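Local coordinates for acyl-CoA dehydrogenase domain protein Tcur3483 (Thermomonospora curvata, PDB 6WY9), which binds the flavin cofactor FAD and probably oxidises the CH-CH group of acyl-CoA-like substrates, as in other acyl-CoA dehydrogenases, at residues A[268-282]-A[340-352]. Sequence-based numbering, arbitrary orientation.
Sequences LGGRMIRLWEDVVAW and HIDVQRTLTGILG
The CA atoms of Gly269 and His340, and those of Trp276 and Leu347, mark the nearest backbone approaches between segments 268-282 and 340-352. These lie on two longer helices, 263-286 and 326-350, that run side by side in the same direction. The axes of their short helical pieces approach to 10.6 Å at an angle of 21°. At Gly269 the backbone is bare, and His340 brings NE2 to 3.4 Å from Gly269 CA. Met272 is a knob among His340, Val343, Gln344 and Leu347. The bends of its chain at chi2 (-53°) and chi3 carry CE onward, mainly along the helix direction, to 3.6 Å from Gln344 CG. Leu347 returns the fit, a knob among Met272, Leu275, Trp276 and Val279. Its CD1 lies against the Trp276 backbone, while CD2 rests 3.9 Å from Val279 CB. Val279 CG1 also meets Ile350 CG2 at 3.7 Å. Toward the C-terminal ends of both segments Leu351 CD2 sits over one face of Trp282 in a CH-pi contact, 3.7 Å from the centroid of the six-membered ring. The Ile350 carbonyl O approaches the ring edge, 3.5 Å from Trp282 CZ3. With an alanine in place of Trp282, Leu351 CD2 would probably lose its aromatic face and a gap would open here. Trp276 NE1 gives a hydrogen bond to Leu298 O, which ties its helix to a third, 292-321. No hydrogen bond joins the two segments. Mostly apolar van der Waals packing, with one CH-pi contact, therefore joins these neighbouring helices in the C-terminal helical domain of the acyl-CoA dehydrogenase fold.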
loop_
_atom_site.group_PDB
_atom_site.type_symbol
_atom_site.label_atom_id
_atom_site.label_comp_id
_atom_site.label_asym_id
_atom_site.label_seq_id
_atom_site.Cartn_x
_atom_site.Cartn_y
_atom_site.Cartn_z
ATOM N N LEU A 268 -7.317 20.630 -9.279
ATOM C CA LEU A 268 -7.129 20.280 -7.865
ATOM C C LEU A 268 -5.750 19.698 -7.635
ATOM O O LEU A 268 -5.079 20.025 -6.648
ATOM C CB LEU A 268 -8.163 19.265 -7.390
ATOM C CG LEU A 268 -9.637 19.608 -7.563
ATOM C CD1 LEU A 268 -10.547 18.574 -6.878
ATOM C CD2 LEU A 268 -9.940 21.030 -7.082
ATOM N N GLY A 269 -5.345 18.767 -8.500
ATOM C CA GLY A 269 -3.990 18.254 -8.435
ATOM C C GLY A 269 -2.958 19.359 -8.566
ATOM O O GLY A 269 -1.933 19.344 -7.886
ATOM N N GLY A 270 -3.219 20.333 -9.438
ATOM C CA GLY A 270 -2.332 21.477 -9.540
ATOM C C GLY A 270 -2.115 22.140 -8.193
ATOM O O GLY A 270 -0.989 22.486 -7.828
ATOM N N ARG A 271 -3.188 22.266 -7.411
ATOM C CA ARG A 271 -3.084 22.883 -6.095
ATOM C C ARG A 271 -2.222 22.050 -5.140
ATOM O O ARG A 271 -1.432 22.598 -4.361
ATOM C CB ARG A 271 -4.486 23.085 -5.521
ATOM C CG ARG A 271 -4.427 23.760 -4.183
ATOM C CD ARG A 271 -5.724 24.401 -3.762
ATOM N NE ARG A 271 -5.494 25.052 -2.482
ATOM C CZ ARG A 271 -6.430 25.344 -1.593
ATOM N NH1 ARG A 271 -7.697 25.057 -1.841
ATOM N NH2 ARG A 271 -6.084 25.929 -0.456
ATOM N N MET A 272 -2.366 20.729 -5.164
ATOM C CA MET A 272 -1.521 19.900 -4.301
ATOM C C MET A 272 -0.044 19.951 -4.705
ATOM O O MET A 272 0.854 19.801 -3.851
ATOM C CB MET A 272 -2.000 18.436 -4.315
ATOM C CG MET A 272 -3.402 18.266 -3.734
ATOM S SD MET A 272 -3.560 18.977 -2.091
ATOM C CE MET A 272 -2.166 18.266 -1.178
ATOM N N ILE A 273 0.235 20.121 -5.989
ATOM C CA ILE A 273 1.627 20.294 -6.412
ATOM C C ILE A 273 2.207 21.568 -5.802
ATOM O O ILE A 273 3.324 21.574 -5.251
ATOM C CB ILE A 273 1.714 20.305 -7.951
ATOM C CG1 ILE A 273 1.456 18.897 -8.500
ATOM C CG2 ILE A 273 3.103 20.807 -8.428
ATOM C CD1 ILE A 273 1.313 18.835 -10.040
ATOM N N ARG A 274 1.446 22.666 -5.868
ATOM C CA ARG A 274 1.905 23.923 -5.260
ATOM C C ARG A 274 2.152 23.777 -3.751
ATOM O O ARG A 274 3.131 24.321 -3.211
ATOM C CB ARG A 274 0.890 25.048 -5.518
ATOM C CG ARG A 274 0.707 25.426 -6.980
ATOM C CD ARG A 274 2.039 25.703 -7.667
ATOM N NE ARG A 274 1.924 26.543 -8.861
ATOM C CZ ARG A 274 1.947 27.877 -8.853
ATOM N NH1 ARG A 274 2.065 28.551 -7.714
ATOM N NH2 ARG A 274 1.848 28.543 -9.991
ATOM N N LEU A 275 1.234 23.122 -3.051
ATOM C CA LEU A 275 1.391 22.924 -1.623
ATOM C C LEU A 275 2.608 22.043 -1.312
ATOM O O LEU A 275 3.320 22.302 -0.346
ATOM C CB LEU A 275 0.106 22.318 -1.044
ATOM C CG LEU A 275 -0.990 23.397 -0.935
ATOM C CD1 LEU A 275 -2.404 22.814 -0.644
ATOM C CD2 LEU A 275 -0.619 24.504 0.105
ATOM N N TRP A 276 2.835 20.986 -2.103
ATOM C CA TRP A 276 4.053 20.191 -1.978
ATOM C C TRP A 276 5.296 21.077 -2.084
ATOM O O TRP A 276 6.192 21.014 -1.242
ATOM C CB TRP A 276 4.052 19.080 -3.043
ATOM C CG TRP A 276 5.299 18.180 -3.037
ATOM C CD1 TRP A 276 5.402 16.932 -2.483
ATOM C CD2 TRP A 276 6.556 18.440 -3.665
ATOM N NE1 TRP A 276 6.673 16.416 -2.691
ATOM C CE2 TRP A 276 7.401 17.314 -3.411
ATOM C CE3 TRP A 276 7.075 19.519 -4.389
ATOM C CZ2 TRP A 276 8.714 17.244 -3.867
ATOM C CZ3 TRP A 276 8.396 19.450 -4.836
ATOM C CH2 TRP A 276 9.200 18.312 -4.561
ATOM N N GLU A 277 5.351 21.940 -3.097
ATOM C CA GLU A 277 6.466 22.868 -3.218
ATOM C C GLU A 277 6.605 23.755 -1.991
ATOM O O GLU A 277 7.728 24.051 -1.557
ATOM C CB GLU A 277 6.299 23.755 -4.441
ATOM C CG GLU A 277 6.402 23.042 -5.745
ATOM C CD GLU A 277 6.183 24.017 -6.883
ATOM O OE1 GLU A 277 5.189 24.782 -6.864
ATOM O OE2 GLU A 277 7.051 24.060 -7.761
ATOM N N ASP A 278 5.484 24.267 -1.472
ATOM C CA ASP A 278 5.573 25.151 -0.322
ATOM C C ASP A 278 6.110 24.405 0.888
ATOM O O ASP A 278 6.865 24.968 1.695
ATOM C CB ASP A 278 4.208 25.740 -0.001
ATOM C CG ASP A 278 3.703 26.681 -1.074
ATOM O OD1 ASP A 278 4.492 27.231 -1.885
ATOM O OD2 ASP A 278 2.469 26.859 -1.084
ATOM N N VAL A 279 5.713 23.137 1.046
ATOM C CA VAL A 279 6.215 22.344 2.159
ATOM C C VAL A 279 7.715 22.098 2.011
ATOM O O VAL A 279 8.456 22.188 3.000
ATOM C CB VAL A 279 5.426 21.030 2.310
ATOM C CG1 VAL A 279 6.119 20.143 3.365
ATOM C CG2 VAL A 279 3.967 21.358 2.782
ATOM N N VAL A 280 8.195 21.789 0.790
ATOM C CA VAL A 280 9.645 21.680 0.573
ATOM C C VAL A 280 10.361 22.930 1.080
ATOM O O VAL A 280 11.356 22.840 1.813
ATOM C CB VAL A 280 9.978 21.409 -0.912
ATOM C CG1 VAL A 280 11.525 21.403 -1.147
ATOM C CG2 VAL A 280 9.430 20.061 -1.339
ATOM N N ALA A 281 9.884 24.117 0.679
ATOM C CA ALA A 281 10.543 25.367 1.081
ATOM C C ALA A 281 10.505 25.550 2.598
ATOM O O ALA A 281 11.503 25.953 3.218
ATOM C CB ALA A 281 9.873 26.576 0.397
ATOM N N TRP A 282 9.343 25.282 3.203
ATOM C CA TRP A 282 9.185 25.391 4.650
ATOM C C TRP A 282 10.147 24.467 5.392
ATOM O O TRP A 282 10.800 24.884 6.363
ATOM C CB TRP A 282 7.732 25.069 5.010
ATOM C CG TRP A 282 7.398 24.953 6.479
ATOM C CD1 TRP A 282 6.989 25.965 7.330
ATOM C CD2 TRP A 282 7.400 23.757 7.245
ATOM N NE1 TRP A 282 6.751 25.438 8.578
ATOM C CE2 TRP A 282 6.986 24.089 8.548
ATOM C CE3 TRP A 282 7.734 22.427 6.959
ATOM C CZ2 TRP A 282 6.877 23.127 9.575
ATOM C CZ3 TRP A 282 7.626 21.482 7.962
ATOM C CH2 TRP A 282 7.203 21.835 9.257
ATOM N N HIS A 340 -4.214 12.614 -4.337
ATOM C CA HIS A 340 -4.395 13.813 -3.503
ATOM C C HIS A 340 -4.427 13.461 -2.018
ATOM O O HIS A 340 -3.835 14.175 -1.190
ATOM C CB HIS A 340 -5.677 14.574 -3.852
ATOM C CG HIS A 340 -5.772 14.965 -5.291
ATOM N ND1 HIS A 340 -6.936 15.436 -5.857
ATOM C CD2 HIS A 340 -4.852 14.935 -6.287
ATOM C CE1 HIS A 340 -6.735 15.672 -7.146
ATOM N NE2 HIS A 340 -5.479 15.364 -7.434
ATOM N N ILE A 341 -5.127 12.373 -1.657
ATOM C CA ILE A 341 -5.188 11.945 -0.257
ATOM C C ILE A 341 -3.815 11.471 0.239
ATOM O O ILE A 341 -3.417 11.758 1.376
ATOM C CB ILE A 341 -6.246 10.839 -0.071
ATOM C CG1 ILE A 341 -7.665 11.386 -0.202
ATOM C CG2 ILE A 341 -6.149 10.215 1.350
ATOM C CD1 ILE A 341 -8.673 10.213 -0.350
ATOM N N ASP A 342 -3.118 10.658 -0.558
ATOM C CA ASP A 342 -1.760 10.231 -0.177
ATOM C C ASP A 342 -0.858 11.446 0.106
ATOM O O ASP A 342 -0.173 11.517 1.133
ATOM C CB ASP A 342 -1.202 9.369 -1.322
ATOM C CG ASP A 342 0.172 8.779 -1.030
ATOM O OD1 ASP A 342 0.732 8.912 0.090
ATOM O OD2 ASP A 342 0.704 8.183 -1.990
ATOM N N VAL A 343 -0.882 12.436 -0.785
ATOM C CA VAL A 343 -0.059 13.625 -0.584
ATOM C C VAL A 343 -0.513 14.415 0.663
ATOM O O VAL A 343 0.314 14.918 1.454
ATOM C CB VAL A 343 -0.103 14.469 -1.873
ATOM C CG1 VAL A 343 0.620 15.830 -1.674
ATOM C CG2 VAL A 343 0.538 13.682 -3.035
ATOM N N GLN A 344 -1.827 14.555 0.851
ATOM C CA GLN A 344 -2.320 15.219 2.052
ATOM C C GLN A 344 -1.822 14.524 3.311
ATOM O O GLN A 344 -1.386 15.192 4.248
ATOM C CB GLN A 344 -3.859 15.294 2.034
ATOM C CG GLN A 344 -4.362 16.337 0.996
ATOM C CD GLN A 344 -5.792 16.107 0.487
ATOM O OE1 GLN A 344 -6.496 15.198 0.949
ATOM N NE2 GLN A 344 -6.215 16.919 -0.507
ATOM N N ARG A 345 -1.927 13.184 3.374
ATOM C CA ARG A 345 -1.467 12.461 4.563
ATOM C C ARG A 345 0.007 12.703 4.782
ATOM O O ARG A 345 0.457 12.956 5.901
ATOM C CB ARG A 345 -1.674 10.943 4.418
ATOM C CG ARG A 345 -3.124 10.446 4.531
ATOM C CD ARG A 345 -3.187 8.935 4.182
ATOM N NE ARG A 345 -2.363 8.103 5.083
ATOM C CZ ARG A 345 -2.678 6.848 5.371
ATOM N NH1 ARG A 345 -3.780 6.316 4.859
ATOM N NH2 ARG A 345 -1.915 6.117 6.152
ATOM N N THR A 346 0.773 12.620 3.694
ATOM C CA THR A 346 2.223 12.616 3.783
ATOM C C THR A 346 2.754 13.992 4.176
ATOM O O THR A 346 3.609 14.094 5.053
ATOM C CB THR A 346 2.818 12.157 2.445
ATOM O OG1 THR A 346 2.326 10.854 2.118
ATOM C CG2 THR A 346 4.350 12.114 2.540
ATOM N N LEU A 347 2.238 15.063 3.548
ATOM C CA LEU A 347 2.656 16.422 3.886
ATOM C C LEU A 347 2.257 16.791 5.307
ATOM O O LEU A 347 3.001 17.522 5.979
ATOM C CB LEU A 347 2.077 17.479 2.911
ATOM C CG LEU A 347 2.555 17.394 1.439
ATOM C CD1 LEU A 347 1.864 18.487 0.558
ATOM C CD2 LEU A 347 4.142 17.457 1.275
ATOM N N THR A 348 1.093 16.323 5.775
ATOM C CA THR A 348 0.716 16.540 7.162
ATOM C C THR A 348 1.777 15.957 8.112
ATOM O O THR A 348 2.164 16.594 9.106
ATOM C CB THR A 348 -0.679 15.921 7.435
ATOM O OG1 THR A 348 -1.680 16.667 6.730
ATOM C CG2 THR A 348 -1.021 15.990 8.939
ATOM N N GLY A 349 2.212 14.723 7.857
ATOM C CA GLY A 349 3.282 14.153 8.670
ATOM C C GLY A 349 4.533 15.020 8.665
ATOM O O GLY A 349 5.133 15.269 9.714
ATOM N N ILE A 350 4.925 15.519 7.486
ATOM C CA ILE A 350 6.145 16.335 7.398
ATOM C C ILE A 350 6.010 17.611 8.208
ATOM O O ILE A 350 6.999 18.130 8.755
ATOM C CB ILE A 350 6.477 16.640 5.920
ATOM C CG1 ILE A 350 6.882 15.312 5.218
ATOM C CG2 ILE A 350 7.570 17.761 5.837
ATOM C CD1 ILE A 350 6.973 15.440 3.605
ATOM N N LEU A 351 4.795 18.152 8.294
ATOM C CA LEU A 351 4.571 19.365 9.053
ATOM C C LEU A 351 4.703 19.161 10.559
ATOM O O LEU A 351 4.742 20.155 11.285
ATOM C CB LEU A 351 3.184 19.948 8.712
ATOM C CG LEU A 351 2.998 20.471 7.286
ATOM C CD1 LEU A 351 1.581 21.094 7.138
ATOM C CD2 LEU A 351 4.025 21.550 6.996
ATOM N N GLY A 352 4.790 17.923 11.048
ATOM C CA GLY A 352 5.026 17.790 12.473
ATOM C C GLY A 352 3.848 18.277 13.301
ATOM O O GLY A 352 2.677 18.207 12.892
#